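PDB 6YHT: conk-C1 from Conus cocceus, which probably blocks potassium channels, as a Kunitz-type cone snail peptide toxin thought to act through a molecular lid mechanism. Local coordinates for residues A[19-24]-A[43-48]. Sequence-based numbering, arbitrary orientation.
Sequences EKRIYY and ANNFIH
N44 and Y24 are joined in the Kunitz (BPTI-type) fold by a pair of hydrogen bonds between the N44 side-chain amide and the Y24 backbone: the N44 carboxamide meets the backbone of Y24 through OD1 and ND2 and serves it as donor and acceptor at once. Y24 N gives its hydrogen to N44 OD1 at 2.9 Å. In return, N44 ND2 gives one to Y24 O at 3.0 Å, and both bonds are nearly straight at the hydrogen. The acceptor Y24 O lies in the amide plane, and two bonds on the one carboxamide fix its rotation. N44 ND2 also bonds E8 O, so this buried amide ties the N-terminal segment to strand 19-25 as well.

Next along, I22 and F46 form a single antiparallel, hydrogen-bonded bridge, with F46 N 2.7 Å from I22 O and I22 N 3.0 Å from F46 O. This is how the loop before helix 49-56 docks on the first strand of the hairpin. With CG anti to its carbonyl carbon (chi1 -57°), F46 brings a ring edge to the bridge; CD2 of F46 is 3.3 Å from I22 O, which lies in the ring plane. The ring also touches C52 and T55 of the helix, while I22 packs on T49.

Beyond the bridge, R21 bends at its second torsion, and its guanidinium is held from three directions. E19 OE1 forms a salt bridge with R21 NH2 at 3.0 Å, tilted from the guanidinium plane. Over the centre of one face sits the methyl I47 CD1, 3.9 Å from R21 CZ. At the edge, N45 OD1 accepts from R21 NH1 at 2.6 Å. The guanidinium and amide planes are 59° apart, and R21 NH1 is tilted 35° from the N45 carbonyl plane.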
loop_
_atom_site.group_PDB
_atom_site.type_symbol
_atom_site.label_atom_id
_atom_site.label_comp_id
_atom_site.label_asym_id
_atom_site.label_seq_id
_atom_site.Cartn_x
_atom_site.Cartn_y
_atom_site.Cartn_z
ATOM N N GLU A 19 5.933 7.528 7.298
ATOM C CA GLU A 19 4.892 8.072 6.440
ATOM C C GLU A 19 3.632 7.219 6.494
ATOM O O GLU A 19 3.694 5.987 6.456
ATOM C CB GLU A 19 5.374 8.156 4.996
ATOM C CG GLU A 19 6.590 9.025 4.760
ATOM C CD GLU A 19 6.900 9.137 3.280
ATOM O OE1 GLU A 19 5.953 9.376 2.498
ATOM O OE2 GLU A 19 8.075 8.959 2.900
ATOM N N LYS A 20 2.480 7.884 6.540
ATOM C CA LYS A 20 1.200 7.204 6.418
ATOM C C LYS A 20 0.916 6.920 4.941
ATOM O O LYS A 20 0.867 7.842 4.122
ATOM C CB LYS A 20 0.096 8.045 7.062
ATOM C CG LYS A 20 -1.308 7.463 6.885
ATOM C CD LYS A 20 -2.425 8.481 7.137
ATOM C CE LYS A 20 -3.512 7.892 8.052
ATOM N NZ LYS A 20 -4.285 8.897 8.862
ATOM N N ARG A 21 0.762 5.644 4.597
ATOM C CA ARG A 21 0.449 5.209 3.242
ATOM C C ARG A 21 -0.780 4.304 3.276
ATOM O O ARG A 21 -1.262 3.918 4.342
ATOM C CB ARG A 21 1.638 4.480 2.613
ATOM C CG ARG A 21 2.854 5.363 2.335
ATOM C CD ARG A 21 2.567 6.408 1.262
ATOM N NE ARG A 21 3.735 7.251 1.014
ATOM C CZ ARG A 21 4.648 7.019 0.077
ATOM N NH1 ARG A 21 4.541 5.966 -0.726
ATOM N NH2 ARG A 21 5.673 7.843 -0.065
ATOM N N ILE A 22 -1.292 3.963 2.091
ATOM C CA ILE A 22 -2.444 3.080 1.929
ATOM C C ILE A 22 -2.019 1.876 1.101
ATOM O O ILE A 22 -1.324 2.030 0.091
ATOM C CB ILE A 22 -3.622 3.802 1.233
ATOM C CG1 ILE A 22 -3.942 5.124 1.928
ATOM C CG2 ILE A 22 -4.875 2.922 1.166
ATOM C CD1 ILE A 22 -4.346 4.982 3.366
ATOM N N TYR A 23 -2.468 0.685 1.507
ATOM C CA TYR A 23 -2.276 -0.542 0.745
ATOM C C TYR A 23 -3.609 -1.249 0.595
ATOM O O TYR A 23 -4.525 -1.071 1.406
ATOM C CB TYR A 23 -1.270 -1.500 1.407
ATOM C CG TYR A 23 -1.841 -2.335 2.538
ATOM C CD1 TYR A 23 -2.112 -1.761 3.769
ATOM C CD2 TYR A 23 -2.084 -3.703 2.384
ATOM C CE1 TYR A 23 -2.627 -2.513 4.830
ATOM C CE2 TYR A 23 -2.603 -4.474 3.451
ATOM C CZ TYR A 23 -2.866 -3.861 4.665
ATOM O OH TYR A 23 -3.384 -4.588 5.730
ATOM N N TYR A 24 -3.703 -2.059 -0.462
ATOM C CA TYR A 24 -4.866 -2.911 -0.700
ATOM C C TYR A 24 -4.650 -4.237 0.015
ATOM O O TYR A 24 -3.763 -5.016 -0.358
ATOM C CB TYR A 24 -5.105 -3.149 -2.190
ATOM C CG TYR A 24 -6.285 -4.071 -2.452
ATOM C CD1 TYR A 24 -7.587 -3.660 -2.175
ATOM C CD2 TYR A 24 -6.097 -5.343 -2.956
ATOM C CE1 TYR A 24 -8.666 -4.496 -2.403
ATOM C CE2 TYR A 24 -7.176 -6.191 -3.192
ATOM C CZ TYR A 24 -8.453 -5.760 -2.911
ATOM O OH TYR A 24 -9.517 -6.600 -3.132
ATOM N N ALA A 43 4.906 -2.108 -4.975
ATOM C CA ALA A 43 3.922 -1.267 -5.640
ATOM C C ALA A 43 2.570 -1.232 -4.938
ATOM O O ALA A 43 1.693 -0.471 -5.360
ATOM C CB ALA A 43 3.736 -1.718 -7.098
ATOM N N ASN A 44 2.369 -2.002 -3.869
ATOM C CA ASN A 44 1.112 -1.933 -3.120
ATOM C C ASN A 44 1.243 -0.870 -2.033
ATOM O O ASN A 44 1.292 -1.146 -0.836
ATOM C CB ASN A 44 0.750 -3.292 -2.542
ATOM C CG ASN A 44 -0.688 -3.356 -2.088
ATOM O OD1 ASN A 44 -1.458 -2.389 -2.243
ATOM N ND2 ASN A 44 -1.064 -4.486 -1.501
ATOM N N ASN A 45 1.300 0.375 -2.495
ATOM C CA ASN A 45 1.732 1.499 -1.666
ATOM C C ASN A 45 1.179 2.749 -2.352
ATOM O O ASN A 45 1.691 3.150 -3.394
ATOM C CB ASN A 45 3.255 1.518 -1.579
ATOM C CG ASN A 45 3.810 2.678 -0.762
ATOM O OD1 ASN A 45 3.186 3.722 -0.626
ATOM N ND2 ASN A 45 5.016 2.502 -0.248
ATOM N N PHE A 46 0.119 3.321 -1.801
ATOM C CA PHE A 46 -0.534 4.457 -2.431
ATOM C C PHE A 46 -0.484 5.666 -1.513
ATOM O O PHE A 46 -0.486 5.531 -0.284
ATOM C CB PHE A 46 -1.987 4.160 -2.758
ATOM C CG PHE A 46 -2.189 2.958 -3.636
ATOM C CD1 PHE A 46 -2.349 3.104 -5.003
ATOM C CD2 PHE A 46 -2.270 1.693 -3.088
ATOM C CE1 PHE A 46 -2.559 1.999 -5.815
ATOM C CE2 PHE A 46 -2.478 0.596 -3.884
ATOM C CZ PHE A 46 -2.633 0.745 -5.256
ATOM N N ILE A 47 -0.476 6.853 -2.116
ATOM C CA ILE A 47 -0.435 8.084 -1.326
ATOM C C ILE A 47 -1.798 8.382 -0.730
ATOM O O ILE A 47 -1.904 8.915 0.381
ATOM C CB ILE A 47 0.052 9.260 -2.190
ATOM C CG1 ILE A 47 1.444 8.990 -2.740
ATOM C CG2 ILE A 47 0.040 10.537 -1.371
ATOM C CD1 ILE A 47 2.566 9.586 -1.910
ATOM N N HIS A 48 -2.864 8.060 -1.459
ATOM C CA HIS A 48 -4.215 8.356 -1.028
ATOM C C HIS A 48 -5.093 7.133 -1.163
ATOM O O HIS A 48 -4.812 6.215 -1.942
ATOM C CB HIS A 48 -4.831 9.514 -1.828
ATOM C CG HIS A 48 -4.329 10.840 -1.391
ATOM N ND1 HIS A 48 -3.430 11.568 -2.132
ATOM C CD2 HIS A 48 -4.541 11.537 -0.255
ATOM C CE1 HIS A 48 -3.135 12.675 -1.484
ATOM N NE2 HIS A 48 -3.790 12.683 -0.342
#